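Local coordinates for histidine triad protein (Plasmodium falciparum 3D7, PDB 5CS2) that probably hydrolyses diadenosine triphosphate to AMP and ADP as a histidine triad enzyme of the FHIT type, and binds cyclomarin A, at residues A[4-7]-A[8-12]; A[73-76]-A[77-81]. One frame throughout, in Å; residues are numbered along the deposited sequence.

Interaction 1. Residues A[4-7]-A[8-12]; sequences KYKN and ILEKL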
ATOM      1  N   LYS A   4      11.221 -11.664 -11.885  1.00 29.25           N
ATOM      2  CA  LYS A   4      10.818 -10.807 -10.743  1.00 28.05           C
ATOM      3  C   LYS A   4       9.548 -11.361 -10.059  1.00 31.33           C
ATOM      4  O   LYS A   4       9.512 -11.535  -8.841  1.00 31.42           O
ATOM      5  CB  LYS A   4      10.532  -9.343 -11.166  1.00 28.28           C
ATOM      6  CG  LYS A   4      10.116  -8.452  -9.981  1.00 30.43           C
ATOM      7  CD  LYS A   4       9.384  -7.141 -10.386  1.00 32.92           C
ATOM      8  CE  LYS A   4       8.573  -6.569  -9.226  1.00 38.20           C
ATOM      9  NZ  LYS A   4       7.829  -5.300  -9.569  1.00 35.89           N
ATOM     10  N   TYR A   5       8.523 -11.611 -10.866  1.00 27.37           N
ATOM     11  CA  TYR A   5       7.234 -12.070 -10.354  1.00 26.11           C
ATOM     12  C   TYR A   5       7.255 -13.505  -9.898  1.00 31.14           C
ATOM     13  O   TYR A   5       6.588 -13.821  -8.914  1.00 28.89           O
ATOM     14  CB  TYR A   5       6.132 -11.781 -11.343  1.00 25.82           C
ATOM     15  CG  TYR A   5       6.019 -10.291 -11.526  1.00 25.94           C
ATOM     16  CD1 TYR A   5       5.592  -9.470 -10.476  1.00 26.19           C
ATOM     17  CD2 TYR A   5       6.468  -9.678 -12.691  1.00 25.87           C
ATOM     18  CE1 TYR A   5       5.585  -8.086 -10.599  1.00 24.75           C
ATOM     19  CE2 TYR A   5       6.445  -8.289 -12.834  1.00 26.67           C
ATOM     20  CZ  TYR A   5       5.996  -7.498 -11.786  1.00 32.86           C
ATOM     21  OH  TYR A   5       5.959  -6.131 -11.909  1.00 31.71           O
ATOM     22  N   LYS A   6       8.081 -14.349 -10.541  1.00 28.45           N
ATOM     23  CA  LYS A   6       8.259 -15.737 -10.151  1.00 27.79           C
ATOM     24  C   LYS A   6       8.938 -15.707  -8.786  1.00 30.69           C
ATOM     25  O   LYS A   6       8.570 -16.481  -7.905  1.00 30.10           O
ATOM     26  CB  LYS A   6       9.139 -16.462 -11.201  1.00 30.08           C
ATOM     27  CG  LYS A   6       9.361 -17.950 -10.925  1.00 44.40           C
ATOM     28  CD  LYS A   6      10.386 -18.548 -11.897  1.00 60.46           C
ATOM     29  CE  LYS A   6      11.203 -19.680 -11.306  1.00 75.08           C
ATOM     30  NZ  LYS A   6      10.418 -20.935 -11.153  1.00 84.21           N
ATOM     31  N   ASN A   7       9.891 -14.765  -8.587  1.00 27.53           N
ATOM     32  CA  ASN A   7      10.611 -14.629  -7.325  1.00 25.40           C
ATOM     33  C   ASN A   7       9.652 -14.171  -6.213  1.00 27.28           C
ATOM     34  O   ASN A   7       9.744 -14.651  -5.083  1.00 26.63           O
ATOM     35  CB  ASN A   7      11.782 -13.654  -7.466  1.00 26.27           C
ATOM     36  CG  ASN A   7      12.770 -13.743  -6.326  1.00 56.21           C
ATOM     37  OD1 ASN A   7      12.809 -14.717  -5.567  1.00 51.99           O
ATOM     38  ND2 ASN A   7      13.619 -12.741  -6.198  1.00 54.75           N
ATOM     39  N   ILE A   8       8.691 -13.294  -6.551  1.00 24.38           N
ATOM     40  CA  ILE A   8       7.712 -12.843  -5.558  1.00 22.88           C
ATOM     41  C   ILE A   8       6.846 -14.057  -5.142  1.00 27.27           C
ATOM     42  O   ILE A   8       6.649 -14.287  -3.952  1.00 25.63           O
ATOM     43  CB  ILE A   8       6.857 -11.695  -6.139  1.00 24.33           C
ATOM     44  CG1 ILE A   8       7.653 -10.365  -6.118  1.00 23.14           C
ATOM     45  CG2 ILE A   8       5.462 -11.556  -5.423  1.00 23.30           C
ATOM     46  CD1 ILE A   8       6.875  -9.130  -6.703  1.00 23.66           C
ATOM     47  N   LEU A   9       6.379 -14.844  -6.131  1.00 25.14           N
ATOM     48  CA  LEU A   9       5.546 -16.028  -5.875  1.00 23.28           C
ATOM     49  C   LEU A   9       6.247 -17.041  -4.989  1.00 27.97           C
ATOM     50  O   LEU A   9       5.625 -17.615  -4.095  1.00 25.93           O
ATOM     51  CB  LEU A   9       5.039 -16.646  -7.189  1.00 22.65           C
ATOM     52  CG  LEU A   9       4.010 -15.835  -7.966  1.00 25.78           C
ATOM     53  CD1 LEU A   9       3.761 -16.474  -9.291  1.00 25.24           C
ATOM     54  CD2 LEU A   9       2.643 -15.759  -7.225  1.00 29.30           C
ATOM     55  N   GLU A  10       7.573 -17.180  -5.159  1.00 25.83           N
ATOM     56  CA  GLU A  10       8.364 -18.062  -4.305  1.00 26.58           C
ATOM     57  C   GLU A  10       8.338 -17.518  -2.877  1.00 28.76           C
ATOM     58  O   GLU A  10       8.088 -18.279  -1.941  1.00 28.46           O
ATOM     59  CB  GLU A  10       9.806 -18.181  -4.839  1.00 28.85           C
ATOM     60  CG  GLU A  10       9.879 -18.862  -6.209  1.00 48.99           C
ATOM     61  CD  GLU A  10      11.150 -18.714  -7.039  1.00 87.28           C
ATOM     62  OE1 GLU A  10      11.913 -17.744  -6.819  1.00 93.10           O
ATOM     63  OE2 GLU A  10      11.358 -19.552  -7.947  1.00 83.52           O
ATOM     64  N   LYS A  11       8.492 -16.181  -2.716  1.00 26.75           N
ATOM     65  CA  LYS A  11       8.452 -15.536  -1.400  1.00 27.10           C
ATOM     66  C   LYS A  11       7.075 -15.658  -0.754  1.00 29.41           C
ATOM     67  O   LYS A  11       6.981 -15.728   0.479  1.00 29.37           O
ATOM     68  CB  LYS A  11       8.888 -14.065  -1.491  1.00 29.38           C
ATOM     69  CG  LYS A  11      10.360 -13.924  -1.859  1.00 44.02           C
ATOM     70  CD  LYS A  11      10.819 -12.484  -1.978  1.00 54.04           C
ATOM     71  CE  LYS A  11      12.280 -12.399  -2.377  1.00 63.91           C
ATOM     72  NZ  LYS A  11      13.193 -12.920  -1.319  1.00 73.89           N
ATOM     73  N   LEU A  12       6.006 -15.672  -1.587  1.00 25.08           N
ATOM     74  CA  LEU A  12       4.623 -15.803  -1.116  1.00 23.07           C
ATOM     75  C   LEU A  12       4.276 -17.270  -0.850  1.00 25.31           C
ATOM     76  O   LEU A  12       3.155 -17.569  -0.407  1.00 26.39           O
ATOM     77  CB  LEU A  12       3.626 -15.205  -2.149  1.00 21.98           C
ATOM     78  CG  LEU A  12       3.664 -13.690  -2.416  1.00 23.56           C
ATOM     79  CD1 LEU A  12       2.844 -13.334  -3.606  1.00 22.77           C
ATOM     80  CD2 LEU A  12       3.162 -12.918  -1.224  1.00 28.19           C
TER
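Ile-8 opens the second turn of the N-terminal helix by donating its backbone N-H to Lys-4 O (3.0 Å) while its side chain runs alongside two residues of the first turn. Its terminal methyl CD1 lies 4.0 Å from Lys-4 CE and equally far from Tyr-5 CD1, meeting the ring obliquely. Lys-4, extended beyond CG, lays its CD over a face of the Tyr-5 ring, near the rim, and its NZ donates to Tyr-5 OH at 3.1 Å. The same ammonium also donates to Asn-83 OD1 of helix 72-93 and to Leu-70 O of the second subunit, so several acceptors fix the lysine end. Leu-9 N continues the i to i+4 ladder to Tyr-5 O, and its CG rests 3.4 Å from that oxygen. Glu-10 returns over the first turn: CG sits beside the backbone nitrogen (chi1 -65°), and OE2 approaches Lys-6 NZ in a long salt bridge of 3.6 Å on the exposed side. Lys-11 N bonds to Asn-7 O, and its aliphatic chain passes that carbonyl, CG at 3.4 Å. Leu-12 N bonds in turn to Ile-8 O. Tyr-5 stacks on Tyr-87 and, with Leu-9, packs on Phe-84 of helix 72-93 and Phe-199 of helix 181-199, while Ile-8 and Lys-11 reach Ile-72 of the second subunit.

Interaction 2. Residues A[73-76]-A[77-81]; sequences EEII and DINLL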
ATOM      1  N   GLU A  73       6.125 -10.191   8.536  1.00 23.31           N
ATOM      2  CA  GLU A  73       5.946 -11.225   7.510  1.00 23.56           C
ATOM      3  C   GLU A  73       4.636 -10.992   6.746  1.00 26.85           C
ATOM      4  O   GLU A  73       4.631 -11.129   5.524  1.00 26.04           O
ATOM      5  CB  GLU A  73       5.972 -12.643   8.135  1.00 26.21           C
ATOM      6  CG  GLU A  73       7.295 -13.024   8.779  1.00 37.89           C
ATOM      7  CD  GLU A  73       7.564 -12.445  10.158  1.00 61.17           C
ATOM      8  OE1 GLU A  73       6.624 -11.891  10.776  1.00 38.67           O
ATOM      9  OE2 GLU A  73       8.727 -12.531  10.613  1.00 66.88           O
ATOM     10  N   GLU A  74       3.544 -10.605   7.450  1.00 22.76           N
ATOM     11  CA  GLU A  74       2.248 -10.316   6.829  1.00 21.98           C
ATOM     12  C   GLU A  74       2.284  -9.046   5.973  1.00 24.07           C
ATOM     13  O   GLU A  74       1.640  -9.010   4.927  1.00 23.69           O
ATOM     14  CB  GLU A  74       1.123 -10.188   7.875  1.00 23.98           C
ATOM     15  CG  GLU A  74       0.848 -11.461   8.660  1.00 29.63           C
ATOM     16  CD  GLU A  74      -0.209 -11.301   9.740  1.00 40.98           C
ATOM     17  OE1 GLU A  74      -0.074 -10.377  10.579  1.00 28.57           O
ATOM     18  OE2 GLU A  74      -1.204 -12.065   9.713  1.00 32.25           O
ATOM     19  N   ILE A  75       2.990  -7.997   6.444  1.00 20.43           N
ATOM     20  CA  ILE A  75       3.141  -6.722   5.709  1.00 20.18           C
ATOM     21  C   ILE A  75       3.847  -7.014   4.399  1.00 21.25           C
ATOM     22  O   ILE A  75       3.396  -6.579   3.341  1.00 21.42           O
ATOM     23  CB  ILE A  75       3.903  -5.628   6.529  1.00 22.86           C
ATOM     24  CG1 ILE A  75       3.111  -5.260   7.788  1.00 22.79           C
ATOM     25  CG2 ILE A  75       4.166  -4.356   5.643  1.00 23.72           C
ATOM     26  CD1 ILE A  75       4.000  -4.690   8.919  1.00 25.39           C
ATOM     27  N   ILE A  76       4.960  -7.763   4.470  1.00 18.32           N
ATOM     28  CA  ILE A  76       5.694  -8.113   3.254  1.00 18.64           C
ATOM     29  C   ILE A  76       4.828  -8.938   2.308  1.00 22.90           C
ATOM     30  O   ILE A  76       4.786  -8.666   1.101  1.00 21.14           O
ATOM     31  CB  ILE A  76       6.991  -8.842   3.656  1.00 21.98           C
ATOM     32  CG1 ILE A  76       7.959  -7.872   4.405  1.00 21.08           C
ATOM     33  CG2 ILE A  76       7.663  -9.566   2.446  1.00 26.76           C
ATOM     34  CD1 ILE A  76       9.154  -8.581   5.092  1.00 30.63           C
ATOM     35  N   ASP A  77       4.155  -9.962   2.851  1.00 21.47           N
ATOM     36  CA  ASP A  77       3.336 -10.859   2.036  1.00 20.93           C
ATOM     37  C   ASP A  77       2.234 -10.112   1.289  1.00 21.64           C
ATOM     38  O   ASP A  77       2.148 -10.216   0.064  1.00 20.45           O
ATOM     39  CB  ASP A  77       2.770 -12.001   2.906  1.00 21.60           C
ATOM     40  CG  ASP A  77       2.026 -13.068   2.107  1.00 27.16           C
ATOM     41  OD1 ASP A  77       0.971 -12.743   1.531  1.00 25.15           O
ATOM     42  OD2 ASP A  77       2.482 -14.249   2.107  1.00 27.87           O
ATOM     43  N   ILE A  78       1.406  -9.337   2.002  1.00 19.38           N
ATOM     44  CA  ILE A  78       0.273  -8.676   1.379  1.00 18.37           C
ATOM     45  C   ILE A  78       0.717  -7.616   0.340  1.00 21.02           C
ATOM     46  O   ILE A  78       0.023  -7.415  -0.667  1.00 19.40           O
ATOM     47  CB  ILE A  78      -0.767  -8.132   2.393  1.00 21.81           C
ATOM     48  CG1 ILE A  78      -2.128  -7.946   1.686  1.00 21.95           C
ATOM     49  CG2 ILE A  78      -0.297  -6.815   3.032  1.00 23.51           C
ATOM     50  CD1 ILE A  78      -3.352  -7.689   2.540  1.00 23.13           C
ATOM     51  N   ASN A  79       1.892  -7.011   0.577  1.00 17.48           N
ATOM     52  CA  ASN A  79       2.390  -5.963  -0.305  1.00 18.02           C
ATOM     53  C   ASN A  79       3.080  -6.508  -1.532  1.00 20.20           C
ATOM     54  O   ASN A  79       2.906  -5.927  -2.610  1.00 20.50           O
ATOM     55  CB  ASN A  79       3.220  -4.969   0.453  1.00 18.98           C
ATOM     56  CG  ASN A  79       2.286  -4.013   1.173  1.00 21.16           C
ATOM     57  OD1 ASN A  79       1.457  -3.318   0.568  1.00 20.98           O
ATOM     58  ND2 ASN A  79       2.284  -4.085   2.489  1.00 21.59           N
ATOM     59  N   LEU A  80       3.795  -7.617  -1.402  1.00 19.17           N
ATOM     60  CA  LEU A  80       4.353  -8.294  -2.586  1.00 18.86           C
ATOM     61  C   LEU A  80       3.204  -8.842  -3.443  1.00 22.11           C
ATOM     62  O   LEU A  80       3.241  -8.714  -4.666  1.00 21.85           O
ATOM     63  CB  LEU A  80       5.331  -9.398  -2.200  1.00 18.43           C
ATOM     64  CG  LEU A  80       6.642  -8.953  -1.528  1.00 23.13           C
ATOM     65  CD1 LEU A  80       7.481 -10.167  -1.184  1.00 24.46           C
ATOM     66  CD2 LEU A  80       7.452  -7.977  -2.412  1.00 23.60           C
ATOM     67  N   LEU A  81       2.132  -9.380  -2.798  1.00 19.85           N
ATOM     68  CA  LEU A  81       0.947  -9.839  -3.539  1.00 18.84           C
ATOM     69  C   LEU A  81       0.275  -8.680  -4.288  1.00 20.83           C
ATOM     70  O   LEU A  81      -0.143  -8.828  -5.426  1.00 19.57           O
ATOM     71  CB  LEU A  81      -0.059 -10.520  -2.562  1.00 18.02           C
ATOM     72  CG  LEU A  81      -1.323 -11.059  -3.221  1.00 21.53           C
ATOM     73  CD1 LEU A  81      -0.973 -12.126  -4.297  1.00 21.59           C
ATOM     74  CD2 LEU A  81      -2.239 -11.688  -2.189  1.00 20.88           C
TER
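Asn-79 and Ile-75 form the polar centre of this helical turn: the carbonyl oxygen of Ile-75 accepts both the backbone N-H and the side-chain amide of Asn-79. Asn-79 N bonds to Ile-75 O at 3.2 Å, the usual i to i+4 bond of the helix, and Asn-79 ND2 reaches the same oxygen at 2.9 Å from the opposite face of the carbonyl plane. The amide can fold back this way because chi1 of -80° sets CG beside its own backbone nitrogen. The side-chain bond is bent, with an N-H...O angle of 141°, and ND2 also donates to Tyr-67 OH, so two acceptors hold this buried amide in place. Along the same flank, Ile-75 CG2 lies 3.7 Å from ND2, the two side chains running side by side.

Next to it, Ile-76 and Leu-80 make the apolar part. Ile-76 CG2 meets Leu-80 CD1 at 3.7 Å, and Leu-80 CG is 3.2 Å from Ile-76 O, which accepts the N-H of Leu-80. On the buried side facing the sheet, Ile-78 CG2 sits 3.5 Å from Glu-74 O.

The outer end is looser. Glu-73 is exposed and its carboxylate leads away from the next turn, so that only its carbonyl O, bonded to Asp-77 N at 3.0 Å, links it to 77-81. The buried carboxylates of Asp-77 and Glu-74 also turn from the neighbouring turn but are held by other parts of the chain, Asp-77 OD1 by Thr-39 and Ser-42, Glu-74 by Lys-64.

Ile-78 packs on Ser-42 of strand 42-46 and Ile-117 of strand 116-122, its side chain about 6 Å from that of His-116, the predicted nucleophile. Leu-80 touches helix 4-11, and Ile-76 and Asn-79 meet their counterparts in the second subunit.

Overall arrangement
Interactions 1 and 2 each lie within a single helix, 4-11 and 72-93, and the two helices pack against each other, the centres of the contacts about 11 Å apart. Leu-12 CD2 lies 3.2 Å from Asp-77 O, and Ile-8 CG2 and Lys-11 CD approach Leu-80. Interaction 1 is only partly buried: its helix 4-11 sets a hydrophobic flank against helix 72-93 and keeps a charged flank outside. Interaction 2 is largely buried between helix 4-11, the beta-sheet and the second subunit, so its polar groups are mostly engaged by internal partners, such as Tyr-67 and Thr-39. Both contribute to the dimer interface, but only interaction 2 lies near the predicted active-site histidine.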